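Local coordinates for probable sulfate-binding lipoprotein SubI (Mycobacterium tuberculosis, PDB 6DDN) that probably carries sulfate as the extracellular solute-binding component of a transport system, holding the anion in a buried site, at residues F298-D302 against P303-A307; V253-P256 against Q257-K260; P113-A116 against R117-A121; L56-Y59 against A60-P64. One frame throughout, in Å; residues are numbered along the deposited sequence.

Overall arrangement
Interaction 4 is the buried one. It lies where strand 53-58 turns toward helix 63-74, and its sulfate is held in the interior by uncharged groups. Interactions 1, 2 and 3 are partly buried and nearer the surface. Interactions 1, 2 and 4 reach the same mixed sheet, whereas interaction 3 lies within one short helix, between residues about one turn apart. Chemistry follows place. Interaction 1 caps a helix, interaction 2 packs prolines and threonines before a strand, and interaction 3 pairs charges. All three sulfates probably come from the crystallisation liquor, though the buried one of interaction 4 may mark the binding site. Interactions 1 and 4 touch, with Phe-298 CZ 3.7 Å from Pro-62 CA.

Interaction 1 of 4, residues F298-D302 against P303-A307; sequences FRPVD and PAVAA
Asp-302 grips the first turn of helix 303-308 twice, once with its side chain and once with its backbone. Asp-302 OD1 accepts from Ala-304 N at 3.0 Å. This N-H meets the oxygen on its anti side, 15° out of the carboxylate plane. CG stands anti to the backbone N (chi1 -167°), which brings OD1 to the start of the helix. The carbonyl O of Asp-302 accepts from Ala-306 N at 2.7 Å, a nearly straight bond that closes the first turn. The tightly packed part is apolar. CG of the Pro-300 ring meets CG1 of Val-305 at 3.6 Å. The other methyl, Val-305 CG2, lies 4.0 Å from Asp-302 CB. Pro-300 and Val-305 are both buried and both rest on Gln-290 of helix 287-295. OE1 of Gln-290 also accepts from Asp-302 N. The other side is looser, and there Pro-303 and Ala-304 are exposed to solvent. Pro-303 has no N-H to offer, and the first residue of a helix needs none within the helix. An aspartate N-cap followed by proline is a classic helix start, and here it turns the chain from strand 299-300 into helix 303-308.

Interaction 2 of 4, residues V253-P256 against Q257-K260; sequences VTPP and QTFK. With SO4 (sulfate ion), chain G.
The backbone N of Gln-257 donates to O1 of a sulfate ion at 3.1 Å, and the ring of Pro-256 lies against O4 of the same ion. Trp-157 N is a second donor to this sulfate. Pro-256 CB comes within 3.2 Å of sulfate O4, and CG and CD are nearly as close, so the ring flanks the anion with C-H groups. The amide end of Gln-257 turns elsewhere, and its OE1 accepts from Trp-320 NE1. The Gln-257 carbonyl O accepts from Trp-157 NE1 and also touches Pro-255 CG at 3.3 Å. This turn joins strand 250-253 to strand 257-267. Both strands pair antiparallel with strand 138-147, Val-253 through Phe-144 and Phe-259 through Val-142. The two prolines lie in the short turn between two strands that share a neighbour in the sheet of this solute-binding fold. Thr-254 and Thr-258 meet across the turn through their methyl sides. Thr-254 CG2, anti to the backbone N, lies 3.9 Å from Thr-258 CG2 and equally far from Thr-258 CB. The hydroxyls take other partners. Thr-258 OG1 bonds to Val-142 O, and Thr-254 OG1 makes a weak bond to Thr-143 OG1.

Interaction 3 of 4, residues P113-A116 against R117-A121; sequences PDIA and RLVKA. With SO4 (sulfate ion), chain E.
Residues 113-120 form a short helix whose turns are closed by bonds from Arg-117 N to Pro-113 O at 3.0 Å, from Val-119 N to Ile-115 O, and from Lys-120 N to Ala-116 O at 2.8 Å. One turn apart, Asp-114 and Arg-117 lie side by side and point the same way. Arg-117 NH2 donates to Asp-114 OD1 at 3.1 Å with an N-H...O angle of 165°, in a salt bridge. OD1 sits in the guanidinium plane and is met on its anti side, and the two flat groups are only 27° apart. The arginine leaves the helix extended and bends at chi3 (-69°), which brings the guanidinium back alongside the aspartate. Another edge of the group holds a sulfate. NE and NH1 of Arg-117 both donate to O4 of the sulfate, at 3.2 Å and 3.0 Å. Arg-96 NE of helix 91-99 also bonds to this ion. Elsewhere on the helix, Ile-115 CG2 and Val-119 CG2 meet loosely at 4.3 Å, while Leu-118 and Ile-115 pack on Val-107. Ser-91 OG bonds to Asp-114 OD2 and fixes the carboxylate from its other oxygen. The guanidinium is thus held between two anions, each at its edge. The carboxylate and the sulfate would offset its charge, and two arginines together would favour binding of the anion.

Interaction 4 of 4, residues L56-Y59 against A60-P64; sequences LVAY and AVPEP. With SO4 (sulfate ion), chain C.
The Tyr-59 ring has Pro-62 over one face and a sulfate ion at its edge. Pro-62 CD stands 3.8 Å from the centroid of the Tyr-59 ring and 2° off the ring normal, a CH-pi contact. Pro-62 CG extends over the same face and reaches Tyr-59 CE1 at 3.6 Å. Near the ring plane, sulfate O2 approaches Tyr-59 CD2 at 3.5 Å. Val-61 CG2 comes in obliquely, 3.4 Å from Tyr-59 CE2. Tyr-59 CG lies between the backbone N and the carbonyl carbon (chi1 60°), which turns the ring back toward the residues that follow it. Pro-62 also touches the end of the strand, with its CG 3.7 Å from Ala-58 CB. The bend leads from strand 53-58 into helix 63-74, the first step of a beta-alpha-beta unit completed by strand 83-88. Strand 53-58 is parallel to both 83-88 and 106-108, and loops that follow the C-terminal ends of such strands commonly line the ligand cleft of periplasmic binding proteins. Although the ion probably came from the crystallisation liquor, its buried place is consistent with the sulfate site. Here Ala-60 N donates to sulfate O1 at 3.0 Å, with an N-H...O angle of 141°. Ala-60 CB lies 3.2 Å from sulfate O1. Ser-175 OG, Ser-177 N, Gly-218 N and Tyr-236 OH also bond to this ion. None of these five groups is charged. Ser-177 and Gly-218 begin helices 177-190 and 218-227, the positive ends of whose dipoles would probably help to stabilise the anion.

Interaction 1 of 4, residues F298-D302 against P303-A307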
ATOM      1  N   PHE A 298      -0.850   3.838  -9.429  1.00 48.65           N
ATOM      2  CA  PHE A 298      -1.738   3.580  -8.303  1.00 46.14           C
ATOM      3  C   PHE A 298      -3.175   3.542  -8.807  1.00 52.74           C
ATOM      4  O   PHE A 298      -3.593   4.420  -9.569  1.00 57.12           O
ATOM      5  CB  PHE A 298      -1.578   4.649  -7.220  1.00 38.07           C
ATOM      6  CG  PHE A 298      -0.173   4.782  -6.695  1.00 37.80           C
ATOM      7  CD1 PHE A 298       0.785   5.489  -7.403  1.00 38.30           C
ATOM      8  CD2 PHE A 298       0.187   4.207  -5.486  1.00 39.66           C
ATOM      9  CE1 PHE A 298       2.075   5.613  -6.921  1.00 43.69           C
ATOM     10  CE2 PHE A 298       1.474   4.331  -4.996  1.00 39.22           C
ATOM     11  CZ  PHE A 298       2.420   5.033  -5.716  1.00 41.40           C
ATOM     12  N   ARG A 299      -3.921   2.534  -8.384  1.00 50.87           N
ATOM     13  CA  ARG A 299      -5.278   2.355  -8.882  1.00 48.32           C
ATOM     14  C   ARG A 299      -6.209   3.402  -8.283  1.00 46.18           C
ATOM     15  O   ARG A 299      -6.374   3.445  -7.057  1.00 48.80           O
ATOM     16  CB  ARG A 299      -5.764   0.944  -8.568  1.00 47.02           C
ATOM     17  CG  ARG A 299      -5.202  -0.085  -9.527  1.00 48.33           C
ATOM     18  CD  ARG A 299      -5.310  -1.500  -9.002  1.00 47.12           C
ATOM     19  NE  ARG A 299      -4.676  -2.444  -9.918  1.00 46.26           N
ATOM     20  CZ  ARG A 299      -5.330  -3.375 -10.605  1.00 45.76           C
ATOM     21  NH1 ARG A 299      -6.646  -3.495 -10.484  1.00 46.52           N
ATOM     22  NH2 ARG A 299      -4.665  -4.185 -11.419  1.00 41.61           N
ATOM     23  N   PRO A 300      -6.828   4.253  -9.091  1.00 44.04           N
ATOM     24  CA  PRO A 300      -7.669   5.320  -8.545  1.00 44.10           C
ATOM     25  C   PRO A 300      -9.028   4.806  -8.099  1.00 47.71           C
ATOM     26  O   PRO A 300      -9.500   3.750  -8.526  1.00 49.91           O
ATOM     27  CB  PRO A 300      -7.812   6.286  -9.726  1.00 45.37           C
ATOM     28  CG  PRO A 300      -7.742   5.391 -10.922  1.00 48.99           C
ATOM     29  CD  PRO A 300      -6.759   4.299 -10.563  1.00 46.03           C
ATOM     30  N   VAL A 301      -9.659   5.589  -7.221  1.00 46.33           N
ATOM     31  CA  VAL A 301     -10.998   5.269  -6.732  1.00 47.77           C
ATOM     32  C   VAL A 301     -12.094   5.984  -7.508  1.00 49.68           C
ATOM     33  O   VAL A 301     -13.269   5.605  -7.383  1.00 53.39           O
ATOM     34  CB  VAL A 301     -11.139   5.585  -5.228  1.00 45.83           C
ATOM     35  CG1 VAL A 301     -10.150   4.762  -4.422  1.00 43.49           C
ATOM     36  CG2 VAL A 301     -10.944   7.069  -4.973  1.00 44.28           C
ATOM     37  N   ASP A 302     -11.756   7.000  -8.293  1.00 52.67           N
ATOM     38  CA  ASP A 302     -12.735   7.652  -9.152  1.00 55.65           C
ATOM     39  C   ASP A 302     -13.234   6.651 -10.188  1.00 58.59           C
ATOM     40  O   ASP A 302     -12.437   6.181 -11.016  1.00 63.62           O
ATOM     41  CB  ASP A 302     -12.119   8.869  -9.839  1.00 57.65           C
ATOM     42  CG  ASP A 302     -13.156   9.760 -10.502  1.00 66.85           C
ATOM     43  OD1 ASP A 302     -14.051   9.238 -11.204  1.00 68.93           O
ATOM     44  OD2 ASP A 302     -13.074  10.993 -10.323  1.00 71.13           O
ATOM     45  N   PRO A 303     -14.522   6.300 -10.186  1.00 54.73           N
ATOM     46  CA  PRO A 303     -15.002   5.264 -11.116  1.00 53.33           C
ATOM     47  C   PRO A 303     -14.831   5.626 -12.580  1.00 52.68           C
ATOM     48  O   PRO A 303     -14.750   4.720 -13.419  1.00 53.91           O
ATOM     49  CB  PRO A 303     -16.485   5.118 -10.742  1.00 53.86           C
ATOM     50  CG  PRO A 303     -16.839   6.414 -10.091  1.00 53.28           C
ATOM     51  CD  PRO A 303     -15.608   6.834  -9.348  1.00 52.50           C
ATOM     52  N   ALA A 304     -14.767   6.916 -12.919  1.00 52.80           N
ATOM     53  CA  ALA A 304     -14.530   7.303 -14.304  1.00 53.92           C
ATOM     54  C   ALA A 304     -13.054   7.188 -14.671  1.00 53.38           C
ATOM     55  O   ALA A 304     -12.719   6.694 -15.754  1.00 53.60           O
ATOM     56  CB  ALA A 304     -15.034   8.724 -14.551  1.00 54.00           C
ATOM     57  N   VAL A 305     -12.160   7.631 -13.785  1.00 49.30           N
ATOM     58  CA  VAL A 305     -10.732   7.484 -14.046  1.00 48.74           C
ATOM     59  C   VAL A 305     -10.336   6.015 -14.000  1.00 48.72           C
ATOM     60  O   VAL A 305      -9.525   5.551 -14.811  1.00 52.11           O
ATOM     61  CB  VAL A 305      -9.913   8.328 -13.052  1.00 48.92           C
ATOM     62  CG1 VAL A 305      -8.417   8.101 -13.254  1.00 45.71           C
ATOM     63  CG2 VAL A 305     -10.259   9.801 -13.205  1.00 48.14           C
ATOM     64  N   ALA A 306     -10.908   5.258 -13.061  1.00 46.98           N
ATOM     65  CA  ALA A 306     -10.614   3.831 -12.982  1.00 45.24           C
ATOM     66  C   ALA A 306     -11.071   3.106 -14.241  1.00 46.19           C
ATOM     67  O   ALA A 306     -10.412   2.164 -14.698  1.00 45.70           O
ATOM     68  CB  ALA A 306     -11.269   3.225 -11.741  1.00 44.95           C
ATOM     69  N   ALA A 307     -12.196   3.532 -14.817  1.00 47.76           N
ATOM     70  CA  ALA A 307     -12.615   2.984 -16.102  1.00 48.89           C
ATOM     71  C   ALA A 307     -11.623   3.344 -17.199  1.00 49.25           C
ATOM     72  O   ALA A 307     -11.268   2.498 -18.029  1.00 49.43           O
ATOM     73  CB  ALA A 307     -14.015   3.485 -16.457  1.00 50.81           C
TER

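Interaction 2 of 4, residues V253-P256 against Q257-K260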
ATOM      1  N   VAL A 253       4.121 -10.429 -12.170  1.00 42.25           N
ATOM      2  CA  VAL A 253       2.949 -11.223 -12.512  1.00 43.06           C
ATOM      3  C   VAL A 253       2.015 -11.202 -11.313  1.00 43.19           C
ATOM      4  O   VAL A 253       2.447 -11.454 -10.182  1.00 43.18           O
ATOM      5  CB  VAL A 253       3.318 -12.671 -12.880  1.00 49.28           C
ATOM      6  CG1 VAL A 253       2.198 -13.320 -13.683  1.00 48.52           C
ATOM      7  CG2 VAL A 253       4.632 -12.715 -13.644  1.00 51.29           C
ATOM      8  N   THR A 254       0.753 -10.895 -11.554  1.00 46.67           N
ATOM      9  CA  THR A 254      -0.215 -10.948 -10.465  1.00 42.58           C
ATOM     10  C   THR A 254      -0.828 -12.341 -10.394  1.00 49.67           C
ATOM     11  O   THR A 254      -1.288 -12.858 -11.418  1.00 55.46           O
ATOM     12  CB  THR A 254      -1.310  -9.911 -10.664  1.00 37.41           C
ATOM     13  OG1 THR A 254      -0.714  -8.641 -10.950  1.00 43.83           O
ATOM     14  CG2 THR A 254      -2.158  -9.787  -9.411  1.00 33.36           C
ATOM     15  N   PRO A 255      -0.840 -12.980  -9.225  1.00 51.29           N
ATOM     16  CA  PRO A 255      -1.452 -14.300  -9.131  1.00 46.96           C
ATOM     17  C   PRO A 255      -2.923 -14.224  -9.480  1.00 43.46           C
ATOM     18  O   PRO A 255      -3.552 -13.155  -9.359  1.00 44.83           O
ATOM     19  CB  PRO A 255      -1.238 -14.684  -7.658  1.00 48.66           C
ATOM     20  CG  PRO A 255      -1.060 -13.387  -6.948  1.00 53.72           C
ATOM     21  CD  PRO A 255      -0.356 -12.493  -7.922  1.00 54.13           C
ATOM     22  N   PRO A 256      -3.512 -15.330  -9.946  1.00 42.69           N
ATOM     23  CA  PRO A 256      -4.939 -15.299 -10.314  1.00 45.33           C
ATOM     24  C   PRO A 256      -5.835 -14.791  -9.198  1.00 45.97           C
ATOM     25  O   PRO A 256      -6.773 -14.028  -9.459  1.00 48.97           O
ATOM     26  CB  PRO A 256      -5.235 -16.762 -10.669  1.00 45.43           C
ATOM     27  CG  PRO A 256      -3.915 -17.316 -11.088  1.00 46.06           C
ATOM     28  CD  PRO A 256      -2.898 -16.640 -10.217  1.00 43.33           C
ATOM     29  N   GLN A 257      -5.565 -15.186  -7.959  1.00 42.74           N
ATOM     30  CA  GLN A 257      -6.219 -14.614  -6.793  1.00 41.47           C
ATOM     31  C   GLN A 257      -5.244 -13.666  -6.107  1.00 46.13           C
ATOM     32  O   GLN A 257      -4.107 -14.047  -5.811  1.00 53.26           O
ATOM     33  CB  GLN A 257      -6.676 -15.698  -5.816  1.00 42.84           C
ATOM     34  CG  GLN A 257      -7.576 -16.761  -6.424  1.00 53.63           C
ATOM     35  CD  GLN A 257      -8.300 -17.575  -5.368  1.00 67.04           C
ATOM     36  OE1 GLN A 257      -8.975 -17.025  -4.499  1.00 69.59           O
ATOM     37  NE2 GLN A 257      -8.156 -18.894  -5.435  1.00 74.03           N
ATOM     38  N   THR A 258      -5.684 -12.434  -5.873  1.00 46.23           N
ATOM     39  CA  THR A 258      -4.874 -11.445  -5.182  1.00 43.77           C
ATOM     40  C   THR A 258      -5.777 -10.617  -4.279  1.00 45.34           C
ATOM     41  O   THR A 258      -7.004 -10.751  -4.299  1.00 44.46           O
ATOM     42  CB  THR A 258      -4.113 -10.547  -6.164  1.00 44.68           C
ATOM     43  OG1 THR A 258      -3.116  -9.800  -5.456  1.00 50.86           O
ATOM     44  CG2 THR A 258      -5.063  -9.583  -6.852  1.00 41.14           C
ATOM     45  N   PHE A 259      -5.155  -9.756  -3.477  1.00 43.22           N
ATOM     46  CA  PHE A 259      -5.859  -8.949  -2.493  1.00 45.01           C
ATOM     47  C   PHE A 259      -5.927  -7.496  -2.939  1.00 44.36           C
ATOM     48  O   PHE A 259      -4.988  -6.979  -3.554  1.00 39.33           O
ATOM     49  CB  PHE A 259      -5.185  -9.035  -1.124  1.00 49.21           C
ATOM     50  CG  PHE A 259      -6.140  -8.911   0.023  1.00 54.37           C
ATOM     51  CD1 PHE A 259      -6.819 -10.022   0.495  1.00 54.99           C
ATOM     52  CD2 PHE A 259      -6.370  -7.684   0.623  1.00 54.93           C
ATOM     53  CE1 PHE A 259      -7.706  -9.915   1.545  1.00 57.98           C
ATOM     54  CE2 PHE A 259      -7.256  -7.568   1.675  1.00 58.34           C
ATOM     55  CZ  PHE A 259      -7.925  -8.686   2.138  1.00 61.71           C
ATOM     56  N   LYS A 260      -7.040  -6.842  -2.621  1.00 48.81           N
ATOM     57  CA  LYS A 260      -7.234  -5.440  -2.971  1.00 50.29           C
ATOM     58  C   LYS A 260      -6.570  -4.560  -1.922  1.00 51.73           C
ATOM     59  O   LYS A 260      -6.966  -4.571  -0.750  1.00 55.30           O
ATOM     60  CB  LYS A 260      -8.723  -5.119  -3.082  1.00 52.05           C
ATOM     61  CG  LYS A 260      -9.017  -3.696  -3.533  1.00 50.03           C
ATOM     62  CD  LYS A 260     -10.400  -3.254  -3.083  1.00 52.25           C
ATOM     63  CE  LYS A 260     -10.926  -2.118  -3.945  1.00 59.52           C
ATOM     64  NZ  LYS A 260     -12.347  -1.791  -3.629  1.00 71.21           N
TER
HETATM   65  S   SO4 G 405      -3.803 -18.573  -6.921  1.00121.53           S
HETATM   66  O1  SO4 G 405      -4.045 -17.271  -6.316  1.00122.34           O
HETATM   67  O2  SO4 G 405      -2.380 -18.701  -7.195  1.00117.23           O
HETATM   68  O3  SO4 G 405      -4.215 -19.633  -6.006  1.00125.12           O
HETATM   69  O4  SO4 G 405      -4.564 -18.669  -8.163  1.00123.59           O

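Interaction 3 of 4, residues P113-A116 against R117-A121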
ATOM      1  N   PRO A 113      -5.443   0.242   9.829  1.00 60.71           N
ATOM      2  CA  PRO A 113      -5.012   0.226  11.241  1.00 61.25           C
ATOM      3  C   PRO A 113      -4.024   1.322  11.601  1.00 59.40           C
ATOM      4  O   PRO A 113      -4.079   1.859  12.715  1.00 62.28           O
ATOM      5  CB  PRO A 113      -4.377  -1.160  11.386  1.00 63.10           C
ATOM      6  CG  PRO A 113      -5.089  -1.996  10.402  1.00 64.71           C
ATOM      7  CD  PRO A 113      -5.527  -1.122   9.273  1.00 62.28           C
ATOM      8  N   ASP A 114      -3.120   1.671  10.684  1.00 55.99           N
ATOM      9  CA  ASP A 114      -2.160   2.733  10.955  1.00 54.76           C
ATOM     10  C   ASP A 114      -2.824   4.102  11.032  1.00 56.85           C
ATOM     11  O   ASP A 114      -2.209   5.048  11.536  1.00 55.72           O
ATOM     12  CB  ASP A 114      -1.063   2.722   9.892  1.00 50.87           C
ATOM     13  CG  ASP A 114      -0.202   1.476   9.960  1.00 52.16           C
ATOM     14  OD1 ASP A 114       0.013   0.963  11.079  1.00 54.24           O
ATOM     15  OD2 ASP A 114       0.259   1.005   8.900  1.00 51.66           O
ATOM     16  N   ILE A 115      -4.055   4.228  10.542  1.00 53.24           N
ATOM     17  CA  ILE A 115      -4.844   5.432  10.784  1.00 54.75           C
ATOM     18  C   ILE A 115      -5.601   5.328  12.100  1.00 62.27           C
ATOM     19  O   ILE A 115      -5.703   6.307  12.843  1.00 65.24           O
ATOM     20  CB  ILE A 115      -5.804   5.690   9.604  1.00 53.95           C
ATOM     21  CG1 ILE A 115      -5.023   5.877   8.303  1.00 52.02           C
ATOM     22  CG2 ILE A 115      -6.660   6.911   9.875  1.00 55.35           C
ATOM     23  CD1 ILE A 115      -4.153   7.115   8.283  1.00 49.30           C
ATOM     24  N   ALA A 116      -6.122   4.136  12.408  1.00 50.24           N
ATOM     25  CA  ALA A 116      -6.870   3.941  13.645  1.00 52.25           C
ATOM     26  C   ALA A 116      -6.010   4.197  14.875  1.00 55.34           C
ATOM     27  O   ALA A 116      -6.517   4.694  15.889  1.00 59.59           O
ATOM     28  CB  ALA A 116      -7.451   2.528  13.686  1.00 51.93           C
ATOM     29  N   ARG A 117      -4.719   3.858  14.816  1.00 51.99           N
ATOM     30  CA  ARG A 117      -3.831   4.164  15.934  1.00 54.47           C
ATOM     31  C   ARG A 117      -3.805   5.660  16.215  1.00 57.76           C
ATOM     32  O   ARG A 117      -3.832   6.082  17.377  1.00 66.97           O
ATOM     33  CB  ARG A 117      -2.420   3.647  15.651  1.00 52.96           C
ATOM     34  CG  ARG A 117      -1.406   4.027  16.726  1.00 59.36           C
ATOM     35  CD  ARG A 117       0.024   3.705  16.317  1.00 61.71           C
ATOM     36  NE  ARG A 117       0.277   2.268  16.262  1.00 63.69           N
ATOM     37  CZ  ARG A 117       0.295   1.556  15.139  1.00 65.06           C
ATOM     38  NH1 ARG A 117       0.533   0.252  15.182  1.00 67.85           N
ATOM     39  NH2 ARG A 117       0.075   2.147  13.972  1.00 61.91           N
ATOM     40  N   LEU A 118      -3.766   6.478  15.161  1.00 54.53           N
ATOM     41  CA  LEU A 118      -3.782   7.925  15.347  1.00 55.38           C
ATOM     42  C   LEU A 118      -5.134   8.413  15.846  1.00 56.94           C
ATOM     43  O   LEU A 118      -5.199   9.395  16.594  1.00 62.00           O
ATOM     44  CB  LEU A 118      -3.413   8.626  14.043  1.00 53.46           C
ATOM     45  CG  LEU A 118      -2.023   8.297  13.506  1.00 54.10           C
ATOM     46  CD1 LEU A 118      -1.602   9.355  12.524  1.00 49.20           C
ATOM     47  CD2 LEU A 118      -1.020   8.201  14.640  1.00 60.96           C
ATOM     48  N   VAL A 119      -6.221   7.755  15.439  1.00 52.09           N
ATOM     49  CA  VAL A 119      -7.535   8.110  15.961  1.00 56.77           C
ATOM     50  C   VAL A 119      -7.617   7.779  17.445  1.00 61.37           C
ATOM     51  O   VAL A 119      -8.100   8.581  18.254  1.00 63.28           O
ATOM     52  CB  VAL A 119      -8.642   7.399  15.161  1.00 51.87           C
ATOM     53  CG1 VAL A 119     -10.009   7.871  15.619  1.00 54.77           C
ATOM     54  CG2 VAL A 119      -8.467   7.649  13.676  1.00 48.75           C
ATOM     55  N   LYS A 120      -7.133   6.593  17.825  1.00 61.40           N
ATOM     56  CA  LYS A 120      -7.069   6.209  19.229  1.00 60.40           C
ATOM     57  C   LYS A 120      -6.246   7.188  20.056  1.00 61.37           C
ATOM     58  O   LYS A 120      -6.454   7.283  21.271  1.00 67.15           O
ATOM     59  CB  LYS A 120      -6.481   4.802  19.355  1.00 62.21           C
ATOM     60  CG  LYS A 120      -7.067   3.966  20.479  1.00 73.55           C
ATOM     61  CD  LYS A 120      -8.298   3.198  20.022  1.00 77.62           C
ATOM     62  CE  LYS A 120      -8.831   2.302  21.132  1.00 83.66           C
ATOM     63  NZ  LYS A 120      -9.103   3.057  22.386  1.00 87.43           N
ATOM     64  N   ALA A 121      -5.324   7.915  19.429  1.00 52.95           N
ATOM     65  CA  ALA A 121      -4.455   8.856  20.119  1.00 56.63           C
ATOM     66  C   ALA A 121      -4.899  10.303  19.955  1.00 59.00           C
ATOM     67  O   ALA A 121      -4.173  11.211  20.369  1.00 64.41           O
ATOM     68  CB  ALA A 121      -3.014   8.696  19.628  1.00 54.56           C
TER
HETATM   69  S   SO4 E 403       1.638  -0.209  18.788  1.00 96.07           S
HETATM   70  O1  SO4 E 403       1.786   1.174  19.227  1.00 95.22           O
HETATM   71  O2  SO4 E 403       2.725  -0.551  17.875  1.00 94.43           O
HETATM   72  O3  SO4 E 403       1.681  -1.098  19.944  1.00 99.57           O
HETATM   73  O4  SO4 E 403       0.358  -0.370  18.104  1.00 96.29           O

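Interaction 4 of 4, residues L56-Y59 against A60-P64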
ATOM      1  N   LEU A  56       3.523  15.886   4.944  1.00 60.90           N
ATOM      2  CA  LEU A  56       2.855  14.610   4.736  1.00 55.06           C
ATOM      3  C   LEU A  56       3.755  13.495   5.250  1.00 57.05           C
ATOM      4  O   LEU A  56       4.869  13.310   4.744  1.00 55.30           O
ATOM      5  CB  LEU A  56       2.530  14.391   3.259  1.00 49.30           C
ATOM      6  CG  LEU A  56       2.038  12.981   2.923  1.00 43.06           C
ATOM      7  CD1 LEU A  56       0.677  12.717   3.547  1.00 37.62           C
ATOM      8  CD2 LEU A  56       1.986  12.777   1.427  1.00 45.92           C
ATOM      9  N   VAL A  57       3.281  12.768   6.253  1.00 55.35           N
ATOM     10  CA  VAL A  57       3.952  11.572   6.746  1.00 56.38           C
ATOM     11  C   VAL A  57       3.280  10.383   6.076  1.00 55.88           C
ATOM     12  O   VAL A  57       2.151  10.018   6.421  1.00 62.37           O
ATOM     13  CB  VAL A  57       3.890  11.473   8.276  1.00 58.72           C
ATOM     14  CG1 VAL A  57       4.431  10.128   8.745  1.00 58.73           C
ATOM     15  CG2 VAL A  57       4.675  12.610   8.909  1.00 61.14           C
ATOM     16  N   ALA A  58       3.961   9.788   5.103  1.00 53.10           N
ATOM     17  CA  ALA A  58       3.410   8.697   4.316  1.00 52.76           C
ATOM     18  C   ALA A  58       4.216   7.427   4.544  1.00 55.91           C
ATOM     19  O   ALA A  58       5.287   7.439   5.157  1.00 58.59           O
ATOM     20  CB  ALA A  58       3.381   9.050   2.823  1.00 50.76           C
ATOM     21  N   TYR A  59       3.687   6.315   4.032  1.00 56.31           N
ATOM     22  CA  TYR A  59       4.363   5.032   4.171  1.00 53.11           C
ATOM     23  C   TYR A  59       5.507   4.916   3.167  1.00 49.22           C
ATOM     24  O   TYR A  59       5.987   5.928   2.649  1.00 48.35           O
ATOM     25  CB  TYR A  59       3.366   3.871   4.040  1.00 53.12           C
ATOM     26  CG  TYR A  59       2.600   3.773   2.736  1.00 48.82           C
ATOM     27  CD1 TYR A  59       1.633   4.710   2.394  1.00 47.60           C
ATOM     28  CD2 TYR A  59       2.816   2.713   1.867  1.00 50.97           C
ATOM     29  CE1 TYR A  59       0.924   4.609   1.208  1.00 46.82           C
ATOM     30  CE2 TYR A  59       2.112   2.602   0.685  1.00 52.91           C
ATOM     31  CZ  TYR A  59       1.171   3.553   0.356  1.00 47.58           C
ATOM     32  OH  TYR A  59       0.476   3.435  -0.827  1.00 46.12           O
ATOM     33  N   ALA A  60       5.957   3.692   2.886  1.00 48.92           N
ATOM     34  CA  ALA A  60       7.273   3.510   2.281  1.00 49.83           C
ATOM     35  C   ALA A  60       7.294   3.656   0.764  1.00 48.15           C
ATOM     36  O   ALA A  60       8.362   3.925   0.205  1.00 48.62           O
ATOM     37  CB  ALA A  60       7.836   2.138   2.656  1.00 50.54           C
ATOM     38  N   VAL A  61       6.169   3.477   0.078  1.00 48.33           N
ATOM     39  CA  VAL A  61       6.213   3.405  -1.383  1.00 49.93           C
ATOM     40  C   VAL A  61       5.323   4.380  -2.161  1.00 50.51           C
ATOM     41  O   VAL A  61       5.318   4.292  -3.397  1.00 49.71           O
ATOM     42  CB  VAL A  61       5.889   1.975  -1.848  1.00 51.27           C
ATOM     43  CG1 VAL A  61       6.800   0.955  -1.165  1.00 51.42           C
ATOM     44  CG2 VAL A  61       4.433   1.657  -1.585  1.00 48.83           C
ATOM     45  N   PRO A  62       4.572   5.314  -1.562  1.00 54.44           N
ATOM     46  CA  PRO A  62       3.660   6.120  -2.386  1.00 50.79           C
ATOM     47  C   PRO A  62       4.304   7.330  -3.046  1.00 46.41           C
ATOM     48  O   PRO A  62       3.595   8.103  -3.701  1.00 43.43           O
ATOM     49  CB  PRO A  62       2.597   6.554  -1.372  1.00 49.98           C
ATOM     50  CG  PRO A  62       3.387   6.791  -0.150  1.00 50.84           C
ATOM     51  CD  PRO A  62       4.509   5.769  -0.157  1.00 53.92           C
ATOM     52  N   GLU A  63       5.616   7.509  -2.906  1.00 53.72           N
ATOM     53  CA  GLU A  63       6.278   8.704  -3.428  1.00 53.46           C
ATOM     54  C   GLU A  63       6.055   8.958  -4.917  1.00 54.74           C
ATOM     55  O   GLU A  63       5.848  10.128  -5.283  1.00 53.83           O
ATOM     56  CB  GLU A  63       7.783   8.635  -3.127  1.00 51.16           C
ATOM     57  CG  GLU A  63       8.569   9.869  -3.556  1.00 50.46           C
ATOM     58  CD  GLU A  63       9.054   9.788  -4.990  1.00 53.44           C
ATOM     59  OE1 GLU A  63       9.006   8.683  -5.571  1.00 60.58           O
ATOM     60  OE2 GLU A  63       9.474  10.825  -5.542  1.00 57.34           O
ATOM     61  N   PRO A  64       6.107   7.963  -5.816  1.00 50.99           N
ATOM     62  CA  PRO A  64       5.916   8.272  -7.244  1.00 47.36           C
ATOM     63  C   PRO A  64       4.616   8.993  -7.549  1.00 50.08           C
ATOM     64  O   PRO A  64       4.573   9.800  -8.485  1.00 53.99           O
ATOM     65  CB  PRO A  64       5.960   6.888  -7.903  1.00 43.29           C
ATOM     66  CG  PRO A  64       6.841   6.100  -7.009  1.00 44.19           C
ATOM     67  CD  PRO A  64       6.483   6.549  -5.623  1.00 43.62           C
TER
HETATM   68  S   SO4 C 401       5.060  -0.114   3.865  1.00 49.61           S
HETATM   69  O1  SO4 C 401       5.283   1.216   4.423  1.00 48.23           O
HETATM   70  O2  SO4 C 401       4.960  -0.015   2.410  1.00 48.53           O
HETATM   71  O3  SO4 C 401       6.172  -0.993   4.212  1.00 48.17           O
HETATM   72  O4  SO4 C 401       3.823  -0.664   4.408  1.00 48.78           O